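Local coordinates for oxidoreductase (Ralstonia eutropha, PDB 3HJ9), which binds flavin mononucleotide and is probably an FMN-dependent oxidoreductase of the nitroreductase family, at residues 99-105 against 117-123; 126-132 against 183-189; 132-138 against 209-213; 139-145 against 203-209. All blocks are in the same frame, centred on the assembly; numbering follows the deposited sequence. Where two conformers were deposited one is given.

Contact 1 (99-105 against 117-123); sequences ALPAGLY and KRAADLR
Leu104 swings CG to the side opposite its own amide nitrogen (chi1 175°), which lays CD2 alongside the side chain of Lys117, running the same way, with CD2 3.8 Å from Lys117 CG. Arg123 turns its chain at chi3 (-65°), which lays the guanidinium against Pro101: CG of the proline ring sits over the centre of one face, 3.7 Å from Arg123 CZ. Asp121 is held at the edge of the same guanidinium in a side-on, two-pronged salt bridge, Arg123 NE to OD1 at 2.8 Å and Arg123 NH2 to OD2 at 2.9 Å. The backbone N of Arg123 meets OD1 from the other face of the carboxylate, an Asx turn that fixes the acid's rotation. Farther along, Leu104 O accepts from both Lys117 N (2.8 Å) and Arg118 N (3.1 Å), while Leu104 N donates to Arg118 O; Lys117 and Arg118 thus share one opposing residue, a classic beta bulge. Between the two ends a water donates to Leu100 O and Ala120 O and accepts from Leu122 N, bridging the type I turn 100-103 to the other segment. That turn joins strands 94-100 and 103-108 into a hairpin of the central sheet; Asp121 has a second salt-bridge partner in Arg19, next to strand 120-121, and Ala99 pairs with Asp138 on strand 137-144.

Contact 2 (126-132 against 183-189); sequences TGYQDFV and VVRGWLN. With FMN (flavin mononucleotide), chain C.
Asp130 OD2 is gripped by Arg185 NE and by N3 of the flavin, both at 2.9 Å, within the FMN pocket of the nitroreductase fold. The other oxygen, OD1, takes Arg185 NH2 at 2.8 Å, so the arginine holds the carboxylate side-on with two nitrogens. NE lies on the syn lone pair of OD2 with a nearly straight bond (168°), whereas the NH2 bond is more bent. Asp130 CG stands between backbone N and carbonyl carbon (chi1 63°), which turns the acid toward the pyrimidine edge of the flavin. The guanidinium is sandwiched, Val132 CB over the centre of one face and Thr126 CG2 over the other, and its NH1 has a further partner in Thr210. Arg185, whose backbone and CB also line the flavin pocket, thereby holds through its guanidinium the acid that accepts the flavin N3-H. Flavin O4 accepts from Trp187 N at 3.1 Å and weakly from Gly186 N. The indole turns its edge to the face of Tyr128 in a T-shaped pair, planes at 72°, while Trp187 NE1 bonds to Tyr89 OH of the second subunit, which helps enclose the site. A water links Thr126 OG1 to Asp130 OD2 (a weak bond there) and to Trp187 O. Beyond the pocket, Asn189 N donates to Thr126 O at 2.9 Å.

Contact 3 (132-138 against 209-213); sequences VGMAPLD and QTIGR
Thr210 OG1 donates to Asp138 OD1 at 2.8 Å, the two side chains lying side by side and pointing the same way from a non-hydrogen-bonded antiparallel pair. The hydroxyl reaches the oxygen from above the carboxylate, 49° out of its plane. With chi1 -60° the threonine places OG1 beside its own backbone N and sends CG2 anti to that nitrogen, where it presses on Ala135 CB at a tight 3.3 Å; Val132 CG1 meets CG2 tip to tip at 3.9 Å. Asp138 OD2 takes Ser124 N, so each oxygen of the carboxylate has a donor. On the other face of the sheet Leu137 and Ile211 lie alongside each other. At chi1 75° Leu137 CG is tucked between its two backbone neighbours, N and C, bringing CD1 to 4.0 Å from Ile211 CB. Their backbones form a hydrogen-bonded pair, Ile211 N to Leu137 O at 3.1 Å and a weaker return bond from Leu137 N to Ile211 O. Pro136 CD packs on Ile211 O and Gly212 CA. Helix 62-73 lies against Leu137 and Ile211. This is antiparallel pairing of two interior strands of the nitroreductase sheet, where the chain arriving from the FMN-binding loop enters strand 137-144.

Contact 4 (139-145 against 203-209); sequences LVFVANH and EEPILSQ
Two neighbouring interior strands of the antiparallel sheet, 137-144 and 203-212, carry a classic beta bulge in this part: Phe141 faces both Ile206 and Leu207. Phe141 N donates to Leu207 O at 2.8 Å, but Phe141 O accepts from Ile206 N at 2.9 Å, one residue earlier, which shifts the register by one. The regular ladder resumes either side, Leu139 with Gln209 and Ala143 with Glu204. The Phe141 ring, with CG beside the backbone N (chi1 -61°), turns its edge to Leu207 O and to Gln209 OE1, the latter 3.6 Å from CZ. Helix 156-177 packs on the ring through Met167 and takes Gln209 NE2 through Ala168 O. Ala143 CB rests on Ile206 CG1 at 3.6 Å, while on the opposite face Val140 CG1 lies alongside Pro205 CB and the side chains of Val142 and Glu203 cross, CG1 meeting CB. Leu207 also touches Ala162 of the second subunit. At the strand end His145 NE2 donates to Glu204 OE1 at 2.8 Å; OE1 lies close to the imidazole plane, while NE2 stands 42° out of the carboxylate plane. Arg190 takes OE2, so Glu204 probably stays ionised between two donors, whereas buried Gln209 OE1 has no hydrogen-bond partner and is met by the Phe141 ring edge and Leu139 CD1.

In the fold
From the N terminus, contact 1 comes first and closes a short loop of 11 mostly strand residues before any other contact opens. The chain then runs straight on into contact 2, whose 50-residue loop holds strand 137-144 and helix 156-177 and ends on edge strand 181-185. Contact 3 opens at Val132, shared with contact 2, and closes after it, so the two cross; contact 4 crosses contact 2 likewise and is nested inside the loop of contact 3, meeting it at Gln209. Neighbouring strands join them: Ala99 N reaches Asp138 O, Thr210 N reaches Val183 O, and Arg185 N reaches Ser208 O, linking the hairpin of contact 1 across the sheet to the flavin site.

Contact 1 (99-105 against 117-123)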
# COMPACT_ATOMS: atom_id res chain seq x y z
N ALA A 99 13.81 6.51 -12.23
CA ALA A 99 14.47 7.66 -12.88
C ALA A 99 15.77 7.88 -12.13
O ALA A 99 15.73 8.27 -10.95
CB ALA A 99 13.60 8.91 -12.86
N LEU A 100 16.89 7.57 -12.78
CA LEU A 100 18.22 7.84 -12.25
C LEU A 100 18.83 8.97 -13.08
O LEU A 100 18.35 9.25 -14.20
CB LEU A 100 19.11 6.61 -12.37
CG LEU A 100 18.74 5.43 -11.47
CD1 LEU A 100 19.40 4.15 -12.02
CD2 LEU A 100 19.11 5.71 -9.98
N PRO A 101 19.90 9.61 -12.57
CA PRO A 101 20.57 10.64 -13.41
C PRO A 101 21.11 10.09 -14.76
O PRO A 101 21.12 10.81 -15.75
CB PRO A 101 21.73 11.14 -12.53
CG PRO A 101 21.39 10.77 -11.13
CD PRO A 101 20.48 9.53 -11.22
N ALA A 102 21.53 8.83 -14.79
CA ALA A 102 22.02 8.19 -16.02
C ALA A 102 20.91 7.68 -16.95
O ALA A 102 21.21 7.27 -18.05
CB ALA A 102 23.00 7.07 -15.69
N GLY A 103 19.65 7.68 -16.52
CA GLY A 103 18.58 7.17 -17.36
C GLY A 103 17.33 6.70 -16.64
O GLY A 103 17.37 6.53 -15.41
N LEU A 104 16.24 6.56 -17.40
CA LEU A 104 14.98 6.00 -16.92
C LEU A 104 15.06 4.50 -17.22
O LEU A 104 15.24 4.11 -18.39
CB LEU A 104 13.74 6.60 -17.62
CG LEU A 104 12.38 5.96 -17.23
CD1 LEU A 104 11.97 6.28 -15.78
CD2 LEU A 104 11.30 6.34 -18.22
N TYR A 105 14.87 3.68 -16.19
CA TYR A 105 14.90 2.22 -16.30
C TYR A 105 13.62 1.57 -15.86
O TYR A 105 12.93 2.12 -15.03
CB TYR A 105 16.05 1.66 -15.44
CG TYR A 105 17.41 1.98 -15.98
CD1 TYR A 105 17.99 3.23 -15.75
CD2 TYR A 105 18.11 1.06 -16.75
CE1 TYR A 105 19.26 3.56 -16.29
CE2 TYR A 105 19.38 1.37 -17.28
CZ TYR A 105 19.95 2.59 -17.05
OH TYR A 105 21.18 2.86 -17.59
N LYS A 117 14.83 2.37 -20.55
CA LYS A 117 13.59 2.83 -21.20
C LYS A 117 13.88 4.15 -21.92
O LYS A 117 13.40 4.35 -23.03
CB LYS A 117 12.49 3.03 -20.16
CG LYS A 117 11.12 3.48 -20.70
CD LYS A 117 10.45 2.40 -21.60
CE LYS A 117 9.30 3.01 -22.37
NZ LYS A 117 8.70 2.16 -23.42
N ARG A 118 14.60 5.07 -21.26
CA ARG A 118 15.04 6.33 -21.90
C ARG A 118 16.37 6.91 -21.36
O ARG A 118 16.53 7.12 -20.16
CB ARG A 118 13.90 7.36 -21.81
CG ARG A 118 14.09 8.45 -22.81
CD ARG A 118 12.98 9.45 -22.80
NE ARG A 118 13.34 10.48 -23.78
CZ ARG A 118 12.63 11.57 -24.05
NH1 ARG A 118 11.50 11.86 -23.41
NH2 ARG A 118 13.09 12.39 -24.98
N ALA A 119 17.29 7.21 -22.27
CA ALA A 119 18.60 7.79 -21.93
C ALA A 119 18.43 9.30 -21.67
O ALA A 119 18.82 10.11 -22.45
CB ALA A 119 19.65 7.51 -23.04
N ALA A 120 17.78 9.61 -20.56
CA ALA A 120 17.50 10.97 -20.11
C ALA A 120 17.21 10.95 -18.61
O ALA A 120 16.77 9.90 -18.05
CB ALA A 120 16.32 11.55 -20.87
N ASP A 121 17.42 12.09 -17.96
CA ASP A 121 17.16 12.29 -16.51
C ASP A 121 15.74 12.81 -16.34
O ASP A 121 15.49 14.00 -16.57
CB ASP A 121 18.24 13.22 -15.90
CG ASP A 121 17.99 13.56 -14.44
OD1 ASP A 121 17.09 13.00 -13.75
OD2 ASP A 121 18.70 14.45 -13.96
N LEU A 122 14.82 11.91 -15.94
CA LEU A 122 13.40 12.24 -15.75
C LEU A 122 13.02 12.40 -14.27
O LEU A 122 11.86 12.24 -13.88
CB LEU A 122 12.49 11.20 -16.43
CG LEU A 122 12.45 11.25 -17.95
CD1 LEU A 122 13.72 10.71 -18.56
CD2 LEU A 122 11.26 10.47 -18.44
N ARG A 123 13.99 12.72 -13.42
CA ARG A 123 13.68 12.93 -12.02
C ARG A 123 12.87 14.22 -11.87
O ARG A 123 13.13 15.21 -12.57
CB ARG A 123 14.93 12.98 -11.18
CG ARG A 123 15.63 11.64 -11.11
CD ARG A 123 16.91 11.81 -10.32
NE ARG A 123 17.84 12.69 -11.03
CZ ARG A 123 18.86 13.35 -10.49
NH1 ARG A 123 19.17 13.24 -9.20
NH2 ARG A 123 19.61 14.12 -11.27
O HOH W 1 15.74 9.17 -15.53

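Contact 2 (126-132 against 183-189)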
# COMPACT_ATOMS: atom_id res chain seq x y z
N THR A 126 6.94 15.14 -12.25
CA THR A 126 5.53 14.88 -11.91
C THR A 126 4.58 15.92 -12.52
O THR A 126 3.42 15.66 -12.60
CB THR A 126 5.24 14.86 -10.39
OG1 THR A 126 5.41 16.18 -9.87
CG2 THR A 126 6.11 13.84 -9.65
N GLY A 127 5.09 17.08 -12.93
CA GLY A 127 4.27 18.12 -13.51
C GLY A 127 3.57 19.03 -12.50
O GLY A 127 2.78 19.87 -12.91
N TYR A 128 3.81 18.85 -11.20
CA TYR A 128 3.22 19.71 -10.17
C TYR A 128 4.23 20.12 -9.11
O TYR A 128 5.14 19.34 -8.77
CB TYR A 128 2.05 19.02 -9.50
CG TYR A 128 0.86 18.89 -10.41
CD1 TYR A 128 0.63 17.71 -11.13
CD2 TYR A 128 -0.01 19.97 -10.62
CE1 TYR A 128 -0.47 17.58 -11.98
CE2 TYR A 128 -1.09 19.88 -11.49
CZ TYR A 128 -1.32 18.68 -12.15
OH TYR A 128 -2.38 18.55 -12.97
N GLN A 129 4.05 21.33 -8.58
CA GLN A 129 4.88 21.86 -7.52
C GLN A 129 4.32 21.49 -6.14
O GLN A 129 3.50 22.23 -5.57
CB GLN A 129 5.07 23.37 -7.68
CG GLN A 129 5.98 24.05 -6.65
CD GLN A 129 7.35 23.40 -6.54
OE1 GLN A 129 7.53 22.35 -5.90
NE2 GLN A 129 8.33 24.04 -7.15
N ASP A 130 4.77 20.35 -5.63
CA ASP A 130 4.41 19.84 -4.29
C ASP A 130 5.54 20.01 -3.26
O ASP A 130 5.52 19.36 -2.22
CB ASP A 130 3.90 18.39 -4.38
CG ASP A 130 4.96 17.41 -4.88
OD1 ASP A 130 6.08 17.85 -5.17
OD2 ASP A 130 4.66 16.20 -5.02
N PHE A 131 6.49 20.90 -3.55
CA PHE A 131 7.59 21.24 -2.66
C PHE A 131 8.45 20.04 -2.21
O PHE A 131 8.95 20.01 -1.09
CB PHE A 131 7.03 22.04 -1.48
CG PHE A 131 6.09 23.14 -1.90
CD1 PHE A 131 6.57 24.34 -2.43
CD2 PHE A 131 4.69 22.96 -1.82
CE1 PHE A 131 5.69 25.35 -2.85
CE2 PHE A 131 3.81 23.96 -2.23
CZ PHE A 131 4.31 25.18 -2.73
N VAL A 132 8.58 19.04 -3.08
CA VAL A 132 9.46 17.89 -2.85
C VAL A 132 10.76 18.25 -3.58
O VAL A 132 10.72 18.53 -4.76
CB VAL A 132 8.88 16.61 -3.42
CG1 VAL A 132 9.93 15.46 -3.33
CG2 VAL A 132 7.60 16.26 -2.68
N VAL A 183 9.08 9.71 -0.14
CA VAL A 183 7.75 10.39 -0.17
C VAL A 183 7.02 9.92 -1.41
O VAL A 183 7.58 10.01 -2.52
CB VAL A 183 7.84 11.92 -0.05
CG1 VAL A 183 8.61 12.53 -1.21
CG2 VAL A 183 6.40 12.57 0.06
N VAL A 184 5.87 9.27 -1.22
CA VAL A 184 5.01 8.85 -2.32
C VAL A 184 4.29 10.13 -2.82
O VAL A 184 3.97 11.04 -2.03
CB VAL A 184 4.01 7.71 -1.90
CG1 VAL A 184 2.95 8.19 -0.88
CG2 VAL A 184 3.36 7.13 -3.17
N ARG A 185 4.13 10.24 -4.14
CA ARG A 185 3.51 11.41 -4.78
C ARG A 185 2.50 10.94 -5.80
O ARG A 185 2.83 10.14 -6.69
CB ARG A 185 4.56 12.31 -5.41
CG ARG A 185 5.77 12.55 -4.51
CD ARG A 185 6.95 13.04 -5.28
NE ARG A 185 6.82 14.40 -5.75
CZ ARG A 185 7.73 15.02 -6.51
NH1 ARG A 185 8.85 14.40 -6.88
NH2 ARG A 185 7.55 16.26 -6.89
N GLY A 186 1.28 11.41 -5.63
CA GLY A 186 0.13 11.09 -6.47
C GLY A 186 -0.31 12.22 -7.34
O GLY A 186 -1.14 12.02 -8.21
N TRP A 187 0.18 13.43 -7.07
CA TRP A 187 -0.06 14.57 -7.92
C TRP A 187 0.84 14.44 -9.14
O TRP A 187 1.95 14.99 -9.17
CB TRP A 187 0.19 15.88 -7.20
CG TRP A 187 -0.99 16.33 -6.44
CD1 TRP A 187 -1.32 16.00 -5.16
CD2 TRP A 187 -2.01 17.19 -6.92
NE1 TRP A 187 -2.48 16.66 -4.80
CE2 TRP A 187 -2.92 17.40 -5.87
CE3 TRP A 187 -2.21 17.85 -8.14
CZ2 TRP A 187 -4.05 18.19 -6.01
CZ3 TRP A 187 -3.35 18.67 -8.28
CH2 TRP A 187 -4.24 18.84 -7.22
N LEU A 188 0.33 13.70 -10.13
CA LEU A 188 1.02 13.43 -11.39
C LEU A 188 0.22 13.95 -12.56
O LEU A 188 -0.98 13.72 -12.61
CB LEU A 188 1.22 11.91 -11.60
CG LEU A 188 1.99 11.09 -10.55
CD1 LEU A 188 2.21 9.64 -11.13
CD2 LEU A 188 3.32 11.73 -10.17
N ASN A 189 0.87 14.70 -13.47
CA ASN A 189 0.30 15.01 -14.78
C ASN A 189 0.61 13.71 -15.55
O ASN A 189 1.69 13.54 -16.15
CB ASN A 189 0.95 16.26 -15.40
CG ASN A 189 0.30 16.66 -16.71
OD1 ASN A 189 -0.23 15.79 -17.45
ND2 ASN A 189 0.27 17.96 -17.00
N1 FMN C . 3.13 14.15 -0.72
C2 FMN C . 3.57 15.13 -1.59
O2 FMN C . 4.43 15.95 -1.22
N3 FMN C . 3.07 15.18 -2.88
C4 FMN C . 2.09 14.28 -3.30
O4 FMN C . 1.67 14.37 -4.47
C4A FMN C . 1.63 13.29 -2.42
N5 FMN C . 0.68 12.37 -2.81
C5A FMN C . 0.29 11.35 -1.96
C6 FMN C . -0.66 10.44 -2.43
C7 FMN C . -1.10 9.40 -1.60
C7M FMN C . -2.12 8.43 -2.12
C8 FMN C . -0.61 9.28 -0.29
C8M FMN C . -1.10 8.18 0.60
C9 FMN C . 0.33 10.21 0.19
C9A FMN C . 0.79 11.26 -0.64
N10 FMN C . 1.74 12.20 -0.24
C10 FMN C . 2.16 13.22 -1.12
C1' FMN C . 2.40 12.15 1.11
C2' FMN C . 1.59 12.75 2.22
O2' FMN C . 1.56 14.16 2.11
C3' FMN C . 2.21 12.30 3.54
O3' FMN C . 1.96 10.92 3.67
C4' FMN C . 1.57 13.10 4.69
O4' FMN C . 2.21 14.37 4.70
C5' FMN C . 1.70 12.43 6.05
O5' FMN C . 3.10 12.36 6.34
P FMN C . 3.77 10.96 6.68
O1P FMN C . 2.96 10.13 7.64
O2P FMN C . 3.92 10.18 5.39
O3P FMN C . 5.14 11.26 7.30
O HOH W 2 8.28 16.60 -9.73
O HOH W 3 3.97 15.98 -7.62
O HOH W 4 1.02 19.67 -14.96

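Contact 3 (132-138 against 209-213)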
# COMPACT_ATOMS: atom_id res chain seq x y z
N VAL A 132 8.58 19.04 -3.08
CA VAL A 132 9.46 17.89 -2.85
C VAL A 132 10.76 18.25 -3.58
O VAL A 132 10.72 18.53 -4.76
CB VAL A 132 8.88 16.61 -3.42
CG1 VAL A 132 9.93 15.46 -3.33
CG2 VAL A 132 7.60 16.26 -2.68
N GLY A 133 11.89 18.24 -2.89
CA GLY A 133 13.17 18.62 -3.50
C GLY A 133 13.75 17.56 -4.42
O GLY A 133 13.23 16.44 -4.52
N MSE A 134 14.85 17.91 -5.08
CA MSE A 134 15.58 16.96 -5.95
C MSE A 134 16.17 15.85 -5.06
O MSE A 134 16.62 16.10 -3.94
CB MSE A 134 16.69 17.69 -6.73
CG MSE A 134 17.54 16.83 -7.69
SE MSE A 134 16.58 15.81 -9.08
CE MSE A 134 15.89 17.29 -10.18
N ALA A 135 16.15 14.63 -5.57
CA ALA A 135 16.66 13.45 -4.87
C ALA A 135 17.44 12.54 -5.84
O ALA A 135 17.29 12.67 -7.05
CB ALA A 135 15.52 12.68 -4.23
N PRO A 136 18.26 11.60 -5.32
CA PRO A 136 19.04 10.70 -6.16
C PRO A 136 18.24 9.85 -7.13
O PRO A 136 18.76 9.51 -8.19
CB PRO A 136 19.77 9.81 -5.16
CG PRO A 136 19.74 10.53 -3.90
CD PRO A 136 18.61 11.46 -3.90
N LEU A 137 17.01 9.50 -6.77
CA LEU A 137 16.15 8.71 -7.66
C LEU A 137 14.65 8.91 -7.40
O LEU A 137 14.27 9.40 -6.33
CB LEU A 137 16.51 7.22 -7.57
CG LEU A 137 16.11 6.36 -6.38
CD1 LEU A 137 14.68 5.87 -6.47
CD2 LEU A 137 17.05 5.15 -6.28
N ASP A 138 13.84 8.59 -8.41
CA ASP A 138 12.39 8.53 -8.28
C ASP A 138 11.95 7.14 -8.74
O ASP A 138 12.42 6.67 -9.76
CB ASP A 138 11.64 9.50 -9.23
CG ASP A 138 11.68 10.94 -8.81
OD1 ASP A 138 11.97 11.28 -7.64
OD2 ASP A 138 11.35 11.78 -9.70
N GLN A 209 7.57 7.99 -6.37
CA GLN A 209 8.14 8.03 -5.01
C GLN A 209 9.57 8.48 -5.06
O GLN A 209 10.42 7.83 -5.71
CB GLN A 209 8.01 6.67 -4.36
CG GLN A 209 8.25 6.60 -2.83
CD GLN A 209 7.98 5.18 -2.31
OE1 GLN A 209 8.07 4.22 -3.09
NE2 GLN A 209 7.63 5.03 -1.02
N THR A 210 9.84 9.59 -4.38
CA THR A 210 11.15 10.23 -4.40
C THR A 210 11.94 9.70 -3.22
O THR A 210 11.45 9.76 -2.11
CB THR A 210 10.97 11.72 -4.37
OG1 THR A 210 10.23 12.05 -5.54
CG2 THR A 210 12.28 12.47 -4.38
N ILE A 211 13.14 9.16 -3.49
CA ILE A 211 13.95 8.48 -2.48
C ILE A 211 15.40 8.95 -2.45
O ILE A 211 16.00 9.23 -3.50
CB ILE A 211 13.87 6.93 -2.74
CG1 ILE A 211 12.45 6.44 -2.47
CG2 ILE A 211 14.91 6.14 -1.88
CD1 ILE A 211 12.18 4.99 -2.78
N GLY A 212 15.93 9.08 -1.24
CA GLY A 212 17.32 9.39 -0.99
C GLY A 212 17.63 9.53 0.49
O GLY A 212 16.73 9.34 1.34
N ARG A 213 18.89 9.82 0.83
CA ARG A 213 19.24 10.14 2.20
C ARG A 213 18.58 11.48 2.51
O ARG A 213 18.57 12.37 1.67
CB ARG A 213 20.76 10.22 2.46
CG ARG A 213 21.33 8.90 2.96
CD ARG A 213 22.86 8.81 3.06
NE ARG A 213 23.51 8.53 1.76
CZ ARG A 213 23.48 7.36 1.08
NH1 ARG A 213 22.78 6.26 1.50
NH2 ARG A 213 24.15 7.27 -0.08

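Contact 4 (139-145 against 203-209)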
# COMPACT_ATOMS: atom_id res chain seq x y z
N LEU A 139 11.04 6.51 -8.01
CA LEU A 139 10.35 5.33 -8.54
C LEU A 139 9.03 5.80 -9.19
O LEU A 139 8.38 6.68 -8.63
CB LEU A 139 10.02 4.34 -7.45
CG LEU A 139 11.18 3.77 -6.69
CD1 LEU A 139 10.60 2.79 -5.61
CD2 LEU A 139 12.20 3.11 -7.63
N VAL A 140 8.66 5.28 -10.37
CA VAL A 140 7.31 5.50 -10.95
C VAL A 140 6.58 4.16 -11.06
O VAL A 140 7.10 3.18 -11.68
CB VAL A 140 7.32 6.16 -12.32
CG1 VAL A 140 5.90 6.58 -12.70
CG2 VAL A 140 8.25 7.36 -12.30
N PHE A 141 5.37 4.10 -10.49
CA PHE A 141 4.55 2.88 -10.49
C PHE A 141 3.57 3.05 -11.64
O PHE A 141 2.68 3.92 -11.59
CB PHE A 141 3.85 2.70 -9.14
CG PHE A 141 4.81 2.57 -7.97
CD1 PHE A 141 5.30 3.68 -7.31
CD2 PHE A 141 5.24 1.30 -7.54
CE1 PHE A 141 6.20 3.56 -6.25
CE2 PHE A 141 6.12 1.16 -6.46
CZ PHE A 141 6.59 2.29 -5.81
N VAL A 142 3.79 2.29 -12.70
CA VAL A 142 3.01 2.41 -13.93
C VAL A 142 2.01 1.28 -14.03
O VAL A 142 2.41 0.13 -13.95
CB VAL A 142 3.92 2.39 -15.14
CG1 VAL A 142 3.10 2.40 -16.47
CG2 VAL A 142 4.92 3.58 -15.07
N ALA A 143 0.73 1.60 -14.26
CA ALA A 143 -0.34 0.59 -14.43
C ALA A 143 -0.38 0.17 -15.87
O ALA A 143 -0.36 1.02 -16.77
CB ALA A 143 -1.73 1.11 -14.03
N ASN A 144 -0.45 -1.14 -16.09
CA ASN A 144 -0.53 -1.71 -17.40
C ASN A 144 -1.97 -2.14 -17.66
O ASN A 144 -2.39 -3.24 -17.28
CB ASN A 144 0.46 -2.86 -17.56
CG ASN A 144 0.70 -3.17 -19.02
OD1 ASN A 144 -0.25 -3.31 -19.82
ND2 ASN A 144 1.97 -3.19 -19.40
N HIS A 145 -2.71 -1.27 -18.35
CA HIS A 145 -4.11 -1.53 -18.68
C HIS A 145 -4.36 -2.76 -19.57
O HIS A 145 -5.45 -3.34 -19.53
CB HIS A 145 -4.81 -0.25 -19.22
CG HIS A 145 -5.02 0.80 -18.17
ND1 HIS A 145 -6.19 0.91 -17.45
CD2 HIS A 145 -4.20 1.79 -17.70
CE1 HIS A 145 -6.09 1.91 -16.58
NE2 HIS A 145 -4.88 2.45 -16.71
N GLU A 203 -0.19 2.10 -20.92
CA GLU A 203 0.59 2.26 -19.69
C GLU A 203 0.34 3.61 -19.05
O GLU A 203 0.55 4.62 -19.69
CB GLU A 203 2.09 2.10 -19.99
CG GLU A 203 2.44 0.66 -20.29
CD GLU A 203 3.83 0.44 -20.89
OE1 GLU A 203 4.47 1.39 -21.43
OE2 GLU A 203 4.28 -0.74 -20.85
N GLU A 204 -0.06 3.63 -17.79
CA GLU A 204 -0.44 4.86 -17.09
C GLU A 204 0.32 5.01 -15.77
O GLU A 204 0.21 4.14 -14.91
CB GLU A 204 -1.94 4.81 -16.78
CG GLU A 204 -2.46 6.02 -15.98
CD GLU A 204 -3.95 6.01 -15.75
OE1 GLU A 204 -4.46 4.92 -15.39
OE2 GLU A 204 -4.58 7.10 -15.87
N PRO A 205 1.11 6.11 -15.61
CA PRO A 205 1.73 6.38 -14.31
C PRO A 205 0.65 6.63 -13.26
O PRO A 205 -0.27 7.39 -13.54
CB PRO A 205 2.54 7.67 -14.54
CG PRO A 205 2.53 7.95 -15.99
CD PRO A 205 1.46 7.12 -16.64
N ILE A 206 0.75 5.96 -12.10
CA ILE A 206 -0.25 6.06 -11.02
C ILE A 206 0.30 6.84 -9.82
O ILE A 206 -0.40 7.65 -9.25
CB ILE A 206 -0.70 4.62 -10.51
CG1 ILE A 206 -1.31 3.80 -11.63
CG2 ILE A 206 -1.81 4.73 -9.47
CD1 ILE A 206 -2.51 4.55 -12.38
N LEU A 207 1.50 6.50 -9.38
CA LEU A 207 2.20 7.15 -8.28
C LEU A 207 3.67 7.20 -8.58
O LEU A 207 4.18 6.37 -9.34
CB LEU A 207 2.06 6.33 -6.99
CG LEU A 207 0.72 6.07 -6.35
CD1 LEU A 207 0.89 5.00 -5.22
CD2 LEU A 207 0.09 7.38 -5.82
N SER A 208 4.35 8.20 -8.04
CA SER A 208 5.81 8.22 -8.05
C SER A 208 6.28 8.23 -6.58
O SER A 208 5.47 8.39 -5.64
CB SER A 208 6.38 9.39 -8.84
OG SER A 208 5.98 10.58 -8.23
N GLN A 209 7.57 7.99 -6.37
CA GLN A 209 8.14 8.03 -5.01
C GLN A 209 9.57 8.48 -5.06
O GLN A 209 10.42 7.83 -5.71
CB GLN A 209 8.01 6.67 -4.36
CG GLN A 209 8.25 6.60 -2.83
CD GLN A 209 7.98 5.18 -2.31
OE1 GLN A 209 8.07 4.22 -3.09
NE2 GLN A 209 7.63 5.03 -1.02